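Local coordinates for maternal effect protein oskar (Drosophila melanogaster, PDB 5A4A) that induces germline formation and probably binds RNA through its OSK domain, which resembles the SGNH hydrolases, at residues His101-Leu106 against Tyr139-Phe144; Ala123-Tyr128 against Lys132-Lys137; Leu36-Met39 against Arg44-Arg47. All coordinates share one frame; numbering follows the deposited sequence.

Interaction 1: His101-Leu106 against Tyr139-Phe144; sequences HDFRLL and YRFNKF. With SO4 (sulfate ion), chain G.
Phe141 drives the edge of its ring into the face of Phe103, a T-shaped pair with the planes at 89° and the centroids 5.4 Å apart. The CE1-CZ edge of Phe141 does the touching, CZ coming to 3.8 Å from Phe103 CD1. Farther round the same side of the Phe103 ring, at CD2, Phe144 slides past in the opposite sense, its CE2 3.9 Å from Phe103 CD2. The outer end of the same Phe144 ring runs into Arg104: CE1 and CZ press edge-on against one face of the guanidinium, with Phe144 CE1 3.5 Å from Arg104 NH2 and the two planes 73° apart. A bend at chi3 brings the arginine head round to this place, and a salt bridge to Glu148, farther along helix 132-148, anchors it. An alanine in place of Phe144 would probably open a gap beside Phe103 and leave the Arg104 head without the ring edge that now abuts its face. Further out, Phe141 also touches Leu122, Leu96 and Ile99, while Phe103 also reaches Cys149. His101 points away from this interface, and its NE2 makes a weak but nearly straight hydrogen bond to a sulfate that Arg67 also holds. The short helical segments approach to 11.7 Å and run nearly parallel, at -27°, a wide spacing that the three phenylalanine rings fill. Such side-by-side helices, helix 96-112 leading into strand 116-120 and helix 132-148 following it, are typical of the successive beta-alpha-beta crossovers of the SGNH-hydrolase fold.

Interaction 2: Ala123-Tyr128 against Lys132-Lys137; sequences APLGNY and KVLCDK
Leu134 sets its two methyls against Tyr128 in different ways. CD1 stands over one face of the tyrosine ring as a CH-pi contact, 4.0 Å from the centroid and 29° off the ring normal, displaced toward the CG-CD1 side. CD2 instead packs at the root of the tyrosine side chain, 3.6 Å from Tyr128 CB. The leucine thus crosses Tyr128 at about a right angle, and it crosses Leu125 in the same manner, with Leu134 CD2 3.8 Å from Leu125 CD1. Its CG lies trans to the backbone N (chi1 178°), which extends the branch from the helix toward the loop; chi2, at 149°, is off the staggered positions, and in this rotation CD1 lies over the ring while CD2 reaches both Tyr128 CB and Leu125. Alongside, Cys135 SG rests 3.6 Å from Tyr128 O at the margin of the contact. The loop presents Leu125 and Tyr128 together because residues 125-128 form a type I beta turn, closed by Tyr128 N bonding to Leu125 O at 3.0 Å. At the start of the helix, Leu134 N is hydrogen-bonded to Asp131 OD1. The turn lies between strand 116-120 and helix 132-148, and helix 87-91 lies against the same groups: Ile90 touches Leu134, Met91 touches both Leu125 and Tyr128, and Ser87 touches Leu125.

Interaction 3: Leu36-Met39 against Arg44-Arg47; sequences LARM and RFRR. With SO4 (sulfate ion), chain F; SO4 (sulfate ion), chain E.
Arg38 lays its guanidinium over the ring of Phe45, the two planes 29° apart and Phe45 CE2 3.3 Å above the centre of the arginine head. The aliphatic part takes part as well, CD of Arg38 passing 3.6 Å from Phe45 CZ. A bend at chi2 (62°) turns the arginine chain as it leaves helix 31-40, so that its head ends above the ring and its edge faces a bound sulfate. That edge uses two nitrogens: Arg38 NH1 donates to sulfate O4 and Arg38 NH2 to sulfate O1, both at 2.8 Å, the second bond the straighter at 168°. Arg38 NH1 is further tied to Cys43 O, which helps to fix the rotation of the head. Arg44, bent at both chi2 and chi3, curls round the same anion; its NH2 gives 2.9 Å to sulfate O3, and its NE 3.0 Å to sulfate O4. The backbone contributes too, with Phe45 N 2.9 Å from O4, so three donors grip that one oxygen. This surface patch is made by helix 31-40 and the loop that leads from it to strand 53-54 in the SGNH-hydrolase-like OSK domain, and its grip on a tetrahedral anion is consistent with a place where an RNA phosphate could bind. Both arginines face the sulfate, whose negative charge probably draws them together. Phe45 itself also rests on Leu52, while Arg44 O is bonded to Ser54 OG. Two residues along from Arg44, Arg46 serves a second sulfate, its NH1 lying 3.0 Å from O4 of that ion. The same guanidinium is also held by a salt bridge between NE and Asp19 and by hydrogen bonds from NH1 to Ser10 O and from NH2 to Thr13 O.

Interactions 1 and 2 share helix 132-148, whose two adjoining segments pack against different partners, helix 96-112 in one case and the loop after strand 116-120 in the other; their centres lie about 15 Å apart. Both are partly buried and rest on apolar groups, but interaction 1 is chiefly aromatic with an arginine at its margin, whereas interaction 2 turns on leucine methyls. Interaction 3 uses other elements, helix 31-40 and the loop behind it, across the chain's centre from interaction 1, with about 27 Å between their centres. It is a surface contact in which arginines gather round an anion. A sulfate also borders interaction 1, though only weakly bonded to its histidine.

Interaction 1: His101-Leu106 against Tyr139-Phe144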
loop_
_atom_site.group_PDB
_atom_site.type_symbol
_atom_site.label_atom_id
_atom_site.label_comp_id
_atom_site.label_asym_id
_atom_site.label_seq_id
_atom_site.Cartn_x
_atom_site.Cartn_y
_atom_site.Cartn_z
ATOM N N HIS A 101 13.127 -5.092 -8.501
ATOM C CA HIS A 101 13.914 -3.986 -9.055
ATOM C C HIS A 101 13.272 -2.623 -8.758
ATOM O O HIS A 101 13.942 -1.687 -8.311
ATOM C CB HIS A 101 14.080 -4.178 -10.562
ATOM C CG HIS A 101 14.679 -3.000 -11.261
ATOM N ND1 HIS A 101 16.026 -2.710 -11.211
ATOM C CD2 HIS A 101 14.117 -2.033 -12.022
ATOM C CE1 HIS A 101 16.267 -1.620 -11.915
ATOM N NE2 HIS A 101 15.125 -1.190 -12.420
ATOM N N ASP A 102 11.972 -2.512 -9.018
ATOM C CA ASP A 102 11.244 -1.265 -8.778
ATOM C C ASP A 102 11.215 -0.906 -7.295
ATOM O O ASP A 102 11.394 0.255 -6.921
ATOM C CB ASP A 102 9.804 -1.370 -9.305
ATOM C CG ASP A 102 9.735 -1.475 -10.817
ATOM O OD1 ASP A 102 10.766 -1.252 -11.488
ATOM O OD2 ASP A 102 8.637 -1.775 -11.343
ATOM N N PHE A 103 10.993 -1.905 -6.447
ATOM C CA PHE A 103 10.937 -1.673 -5.011
ATOM C C PHE A 103 12.296 -1.185 -4.477
ATOM O O PHE A 103 12.361 -0.270 -3.657
ATOM C CB PHE A 103 10.467 -2.933 -4.274
ATOM C CG PHE A 103 10.203 -2.706 -2.811
ATOM C CD1 PHE A 103 9.006 -2.155 -2.397
ATOM C CD2 PHE A 103 11.163 -3.024 -1.857
ATOM C CE1 PHE A 103 8.751 -1.931 -1.061
ATOM C CE2 PHE A 103 10.918 -2.802 -0.511
ATOM C CZ PHE A 103 9.714 -2.252 -0.113
ATOM N N ARG A 104 13.383 -1.774 -4.967
ATOM C CA ARG A 104 14.719 -1.343 -4.558
ATOM C C ARG A 104 14.927 0.130 -4.928
ATOM O O ARG A 104 15.471 0.909 -4.146
ATOM C CB ARG A 104 15.779 -2.248 -5.195
ATOM C CG ARG A 104 17.208 -1.820 -4.990
ATOM C CD ARG A 104 18.153 -2.807 -5.672
ATOM N NE ARG A 104 18.362 -4.017 -4.878
ATOM C CZ ARG A 104 17.814 -5.204 -5.130
ATOM N NH1 ARG A 104 16.999 -5.370 -6.167
ATOM N NH2 ARG A 104 18.086 -6.232 -4.337
ATOM N N LEU A 105 14.438 0.522 -6.101
ATOM C CA LEU A 105 14.530 1.916 -6.531
ATOM C C LEU A 105 13.612 2.862 -5.745
ATOM O O LEU A 105 13.965 4.024 -5.540
ATOM C CB LEU A 105 14.273 2.042 -8.036
ATOM C CG LEU A 105 15.351 1.410 -8.919
ATOM C CD1 LEU A 105 14.953 1.507 -10.384
ATOM C CD2 LEU A 105 16.712 2.054 -8.675
ATOM N N LEU A 106 12.440 2.379 -5.322
ATOM C CA LEU A 106 11.563 3.174 -4.456
ATOM C C LEU A 106 12.265 3.487 -3.131
ATOM O O LEU A 106 12.280 4.631 -2.664
ATOM C CB LEU A 106 10.227 2.454 -4.196
ATOM C CG LEU A 106 9.290 3.106 -3.163
ATOM C CD1 LEU A 106 8.846 4.515 -3.590
ATOM C CD2 LEU A 106 8.055 2.231 -2.873
ATOM N N TYR A 139 4.526 -14.510 -1.441
ATOM C CA TYR A 139 5.497 -15.112 -0.528
ATOM C C TYR A 139 6.915 -14.601 -0.771
ATOM O O TYR A 139 7.599 -14.203 0.169
ATOM C CB TYR A 139 5.423 -16.641 -0.640
ATOM C CG TYR A 139 6.638 -17.373 -0.126
ATOM C CD1 TYR A 139 6.919 -17.429 1.232
ATOM C CD2 TYR A 139 7.488 -18.030 -1.002
ATOM C CE1 TYR A 139 8.032 -18.110 1.700
ATOM C CE2 TYR A 139 8.593 -18.715 -0.545
ATOM C CZ TYR A 139 8.857 -18.748 0.804
ATOM O OH TYR A 139 9.962 -19.418 1.259
ATOM N N ARG A 140 7.358 -14.603 -2.027
ATOM C CA ARG A 140 8.721 -14.175 -2.342
ATOM C C ARG A 140 8.921 -12.669 -2.207
ATOM O O ARG A 140 9.953 -12.216 -1.725
ATOM C CB ARG A 140 9.131 -14.647 -3.737
ATOM C CG ARG A 140 9.202 -16.156 -3.817
ATOM C CD ARG A 140 9.624 -16.673 -5.184
ATOM N NE ARG A 140 9.619 -18.127 -5.126
ATOM C CZ ARG A 140 10.652 -18.877 -4.747
ATOM N NH1 ARG A 140 11.833 -18.334 -4.453
ATOM N NH2 ARG A 140 10.508 -20.189 -4.714
ATOM N N PHE A 141 7.938 -11.892 -2.638
ATOM C CA PHE A 141 8.073 -10.445 -2.520
ATOM C C PHE A 141 8.131 -10.017 -1.055
ATOM O O PHE A 141 8.912 -9.122 -0.686
ATOM C CB PHE A 141 6.949 -9.718 -3.256
ATOM C CG PHE A 141 7.055 -8.217 -3.182
ATOM C CD1 PHE A 141 8.182 -7.563 -3.656
ATOM C CD2 PHE A 141 6.032 -7.465 -2.624
ATOM C CE1 PHE A 141 8.286 -6.181 -3.580
ATOM C CE2 PHE A 141 6.126 -6.080 -2.546
ATOM C CZ PHE A 141 7.251 -5.437 -3.027
ATOM N N ASN A 142 7.327 -10.670 -0.217
ATOM C CA ASN A 142 7.323 -10.361 1.204
ATOM C C ASN A 142 8.664 -10.694 1.835
ATOM O O ASN A 142 9.151 -9.939 2.679
ATOM C CB ASN A 142 6.193 -11.078 1.949
ATOM C CG ASN A 142 4.850 -10.399 1.761
ATOM O OD1 ASN A 142 4.776 -9.311 1.211
ATOM N ND2 ASN A 142 3.788 -11.032 2.245
ATOM N N LYS A 143 9.268 -11.807 1.417
ATOM C CA LYS A 143 10.614 -12.148 1.891
ATOM C C LYS A 143 11.626 -11.104 1.420
ATOM O O LYS A 143 12.555 -10.749 2.165
ATOM C CB LYS A 143 11.036 -13.544 1.418
ATOM C CG LYS A 143 10.455 -14.674 2.240
ATOM C CD LYS A 143 10.981 -16.034 1.784
ATOM C CE LYS A 143 12.430 -16.246 2.189
ATOM N NZ LYS A 143 12.935 -17.563 1.700
ATOM N N PHE A 144 11.442 -10.614 0.192
ATOM C CA PHE A 144 12.309 -9.582 -0.374
ATOM C C PHE A 144 12.201 -8.286 0.425
ATOM O O PHE A 144 13.220 -7.655 0.709
ATOM C CB PHE A 144 12.008 -9.326 -1.859
ATOM C CG PHE A 144 12.902 -8.280 -2.499
ATOM C CD1 PHE A 144 14.176 -8.608 -2.940
ATOM C CD2 PHE A 144 12.462 -6.977 -2.660
ATOM C CE1 PHE A 144 14.997 -7.656 -3.519
ATOM C CE2 PHE A 144 13.276 -6.017 -3.240
ATOM C CZ PHE A 144 14.543 -6.357 -3.674
HETATM S S SO4 G . 13.628 2.512 -13.987
HETATM O O1 SO4 G . 13.009 3.081 -15.185
HETATM O O2 SO4 G . 14.137 3.604 -13.158
HETATM O O3 SO4 G . 12.623 1.739 -13.254
HETATM O O4 SO4 G . 14.730 1.625 -14.351
#

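Interaction 2: Ala123-Tyr128 against Lys132-Lys137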
loop_
_atom_site.group_PDB
_atom_site.type_symbol
_atom_site.label_atom_id
_atom_site.label_comp_id
_atom_site.label_asym_id
_atom_site.label_seq_id
_atom_site.Cartn_x
_atom_site.Cartn_y
_atom_site.Cartn_z
ATOM N N ALA A 123 -0.671 -8.203 2.490
ATOM C CA ALA A 123 -1.726 -9.127 2.894
ATOM C C ALA A 123 -1.991 -10.129 1.772
ATOM O O ALA A 123 -1.770 -9.830 0.598
ATOM C CB ALA A 123 -3.014 -8.350 3.230
ATOM N N PRO A 124 -2.461 -11.331 2.128
ATOM C CA PRO A 124 -2.877 -12.277 1.090
ATOM C C PRO A 124 -3.988 -11.645 0.247
ATOM O O PRO A 124 -4.787 -10.874 0.778
ATOM C CB PRO A 124 -3.434 -13.458 1.894
ATOM C CG PRO A 124 -3.781 -12.872 3.246
ATOM C CD PRO A 124 -2.740 -11.829 3.487
ATOM N N LEU A 125 -4.012 -11.944 -1.044
ATOM C CA LEU A 125 -5.104 -11.510 -1.914
ATOM C C LEU A 125 -6.170 -12.597 -1.864
ATOM O O LEU A 125 -6.023 -13.663 -2.477
ATOM C CB LEU A 125 -4.589 -11.292 -3.339
ATOM C CG LEU A 125 -3.525 -10.194 -3.450
ATOM C CD1 LEU A 125 -2.900 -10.161 -4.839
ATOM C CD2 LEU A 125 -4.120 -8.830 -3.101
ATOM N N GLY A 126 -7.227 -12.335 -1.100
ATOM C CA GLY A 126 -8.187 -13.367 -0.746
ATOM C C GLY A 126 -8.907 -14.042 -1.900
ATOM O O GLY A 126 -9.195 -15.240 -1.834
ATOM N N ASN A 127 -9.190 -13.294 -2.960
ATOM C CA ASN A 127 -9.877 -13.888 -4.112
ATOM C C ASN A 127 -8.949 -14.641 -5.066
ATOM O O ASN A 127 -9.408 -15.265 -6.021
ATOM C CB ASN A 127 -10.709 -12.846 -4.873
ATOM C CG ASN A 127 -9.909 -11.606 -5.254
ATOM O OD1 ASN A 127 -8.961 -11.227 -4.572
ATOM N ND2 ASN A 127 -10.307 -10.962 -6.345
ATOM N N TYR A 128 -7.646 -14.582 -4.796
ATOM C CA TYR A 128 -6.664 -15.277 -5.622
ATOM C C TYR A 128 -6.058 -16.451 -4.870
ATOM O O TYR A 128 -4.973 -16.913 -5.204
ATOM C CB TYR A 128 -5.550 -14.316 -6.079
ATOM C CG TYR A 128 -6.011 -13.322 -7.117
ATOM C CD1 TYR A 128 -5.942 -13.626 -8.473
ATOM C CD2 TYR A 128 -6.533 -12.093 -6.748
ATOM C CE1 TYR A 128 -6.371 -12.727 -9.427
ATOM C CE2 TYR A 128 -6.965 -11.186 -7.696
ATOM C CZ TYR A 128 -6.880 -11.510 -9.034
ATOM O OH TYR A 128 -7.309 -10.614 -9.982
ATOM N N LYS A 132 -1.817 -20.433 -7.285
ATOM C CA LYS A 132 -0.579 -20.752 -6.571
ATOM C C LYS A 132 0.597 -19.892 -7.015
ATOM O O LYS A 132 1.502 -19.607 -6.236
ATOM C CB LYS A 132 -0.239 -22.241 -6.711
ATOM C CG LYS A 132 -1.236 -23.148 -6.015
ATOM C CD LYS A 132 -0.862 -24.614 -6.142
ATOM C CE LYS A 132 -1.890 -25.497 -5.442
ATOM N NZ LYS A 132 -1.723 -26.944 -5.771
ATOM N N VAL A 133 0.588 -19.485 -8.274
ATOM C CA VAL A 133 1.675 -18.677 -8.809
ATOM C C VAL A 133 1.636 -17.292 -8.178
ATOM O O VAL A 133 2.651 -16.785 -7.695
ATOM C CB VAL A 133 1.565 -18.584 -10.348
ATOM C CG1 VAL A 133 2.505 -17.528 -10.904
ATOM C CG2 VAL A 133 1.856 -19.930 -10.955
ATOM N N LEU A 134 0.454 -16.685 -8.160
ATOM C CA LEU A 134 0.295 -15.392 -7.507
ATOM C C LEU A 134 0.647 -15.474 -6.019
ATOM O O LEU A 134 1.311 -14.589 -5.485
ATOM C CB LEU A 134 -1.130 -14.846 -7.703
ATOM C CG LEU A 134 -1.460 -13.505 -7.040
ATOM C CD1 LEU A 134 -2.513 -12.729 -7.863
ATOM C CD2 LEU A 134 -1.983 -13.728 -5.636
ATOM N N CYS A 135 0.192 -16.527 -5.346
ATOM C CA CYS A 135 0.505 -16.687 -3.928
ATOM C C CYS A 135 1.999 -16.877 -3.687
ATOM O O CYS A 135 2.512 -16.421 -2.673
ATOM C CB CYS A 135 -0.284 -17.841 -3.310
ATOM S SG CYS A 135 -2.061 -17.517 -3.218
ATOM N N ASP A 136 2.693 -17.536 -4.616
ATOM C CA ASP A 136 4.144 -17.682 -4.503
ATOM C C ASP A 136 4.843 -16.339 -4.676
ATOM O O ASP A 136 5.879 -16.079 -4.053
ATOM C CB ASP A 136 4.697 -18.675 -5.527
ATOM C CG ASP A 136 6.111 -19.116 -5.186
ATOM O OD1 ASP A 136 6.313 -19.630 -4.070
ATOM O OD2 ASP A 136 7.020 -18.929 -6.020
ATOM N N LYS A 137 4.272 -15.488 -5.522
ATOM C CA LYS A 137 4.832 -14.163 -5.757
ATOM C C LYS A 137 4.722 -13.322 -4.504
ATOM O O LYS A 137 5.649 -12.585 -4.167
ATOM C CB LYS A 137 4.115 -13.453 -6.901
ATOM C CG LYS A 137 4.927 -13.381 -8.157
ATOM C CD LYS A 137 4.249 -12.500 -9.188
ATOM C CE LYS A 137 4.764 -12.822 -10.569
ATOM N NZ LYS A 137 3.976 -12.136 -11.627
#

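Interaction 3: Leu36-Met39 against Arg44-Arg47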
loop_
_atom_site.group_PDB
_atom_site.type_symbol
_atom_site.label_atom_id
_atom_site.label_comp_id
_atom_site.label_asym_id
_atom_site.label_seq_id
_atom_site.Cartn_x
_atom_site.Cartn_y
_atom_site.Cartn_z
ATOM N N LEU A 36 -8.936 0.820 4.144
ATOM C CA LEU A 36 -8.649 0.825 5.573
ATOM C C LEU A 36 -8.794 2.231 6.134
ATOM O O LEU A 36 -9.449 2.434 7.152
ATOM C CB LEU A 36 -7.244 0.295 5.855
ATOM C CG LEU A 36 -6.904 0.256 7.350
ATOM C CD1 LEU A 36 -7.876 -0.662 8.039
ATOM C CD2 LEU A 36 -5.484 -0.221 7.586
ATOM N N ALA A 37 -8.192 3.201 5.456
ATOM C CA ALA A 37 -8.235 4.583 5.930
ATOM C C ALA A 37 -9.633 5.190 5.855
ATOM O O ALA A 37 -10.023 5.978 6.726
ATOM C CB ALA A 37 -7.231 5.440 5.165
ATOM N N ARG A 38 -10.390 4.815 4.827
ATOM C CA ARG A 38 -11.744 5.341 4.657
ATOM C C ARG A 38 -12.635 4.838 5.780
ATOM O O ARG A 38 -13.427 5.583 6.360
ATOM C CB ARG A 38 -12.313 4.907 3.309
ATOM C CG ARG A 38 -13.746 5.345 3.060
ATOM C CD ARG A 38 -13.870 6.856 3.039
ATOM N NE ARG A 38 -15.120 7.256 2.396
ATOM C CZ ARG A 38 -15.433 8.507 2.083
ATOM N NH1 ARG A 38 -14.588 9.484 2.368
ATOM N NH2 ARG A 38 -16.595 8.779 1.475
ATOM N N MET A 39 -12.478 3.567 6.111
ATOM C CA MET A 39 -13.351 2.943 7.099
ATOM C C MET A 39 -12.938 3.158 8.550
ATOM O O MET A 39 -13.801 3.205 9.437
ATOM C CB MET A 39 -13.480 1.446 6.813
ATOM C CG MET A 39 -14.046 1.134 5.434
ATOM S SD MET A 39 -15.664 1.859 5.116
ATOM C CE MET A 39 -16.653 0.914 6.258
ATOM N N ARG A 44 -10.799 11.333 3.586
ATOM C CA ARG A 44 -11.701 11.852 2.555
ATOM C C ARG A 44 -11.051 11.631 1.196
ATOM O O ARG A 44 -9.828 11.588 1.094
ATOM C CB ARG A 44 -11.923 13.347 2.770
ATOM C CG ARG A 44 -12.484 13.704 4.143
ATOM C CD ARG A 44 -13.913 13.218 4.293
ATOM N NE ARG A 44 -14.781 13.827 3.290
ATOM C CZ ARG A 44 -15.276 15.057 3.378
ATOM N NH1 ARG A 44 -14.996 15.816 4.431
ATOM N NH2 ARG A 44 -16.050 15.530 2.414
ATOM N N PHE A 45 -11.855 11.517 0.147
ATOM C CA PHE A 45 -11.298 11.286 -1.184
ATOM C C PHE A 45 -11.040 12.620 -1.876
ATOM O O PHE A 45 -11.762 13.579 -1.644
ATOM C CB PHE A 45 -12.251 10.429 -2.027
ATOM C CG PHE A 45 -12.495 9.055 -1.470
ATOM C CD1 PHE A 45 -11.434 8.233 -1.102
ATOM C CD2 PHE A 45 -13.796 8.588 -1.297
ATOM C CE1 PHE A 45 -11.665 6.964 -0.578
ATOM C CE2 PHE A 45 -14.030 7.311 -0.780
ATOM C CZ PHE A 45 -12.956 6.504 -0.419
ATOM N N ARG A 46 -10.006 12.690 -2.709
ATOM C CA ARG A 46 -9.720 13.918 -3.446
ATOM C C ARG A 46 -10.810 14.165 -4.480
ATOM O O ARG A 46 -11.101 13.288 -5.301
ATOM C CB ARG A 46 -8.377 13.820 -4.151
ATOM C CG ARG A 46 -7.184 13.801 -3.188
ATOM C CD ARG A 46 -7.096 15.140 -2.473
ATOM N NE ARG A 46 -5.946 15.231 -1.574
ATOM C CZ ARG A 46 -4.827 15.881 -1.872
ATOM N NH1 ARG A 46 -4.713 16.479 -3.052
ATOM N NH2 ARG A 46 -3.825 15.927 -0.995
ATOM N N ARG A 47 -11.406 15.355 -4.466
ATOM C CA ARG A 47 -12.605 15.532 -5.294
ATOM C C ARG A 47 -12.353 15.708 -6.793
ATOM O O ARG A 47 -13.244 15.455 -7.597
ATOM C CB ARG A 47 -13.540 16.610 -4.720
ATOM C CG ARG A 47 -12.896 17.910 -4.310
ATOM C CD ARG A 47 -13.786 18.671 -3.295
ATOM N NE ARG A 47 -13.417 18.424 -1.899
HETATM S S SO4 F . -15.773 12.227 0.168
HETATM O O1 SO4 F . -16.907 11.455 0.652
HETATM O O2 SO4 F . -15.468 11.848 -1.207
HETATM O O3 SO4 F . -16.091 13.648 0.236
HETATM O O4 SO4 F . -14.596 11.967 1.002
HETATM S S SO4 E . -7.751 17.719 -5.196
HETATM O O1 SO4 E . -8.928 16.949 -5.582
HETATM O O2 SO4 E . -7.633 18.897 -6.057
HETATM O O3 SO4 E . -7.880 18.132 -3.801
HETATM O O4 SO4 E . -6.555 16.915 -5.355
#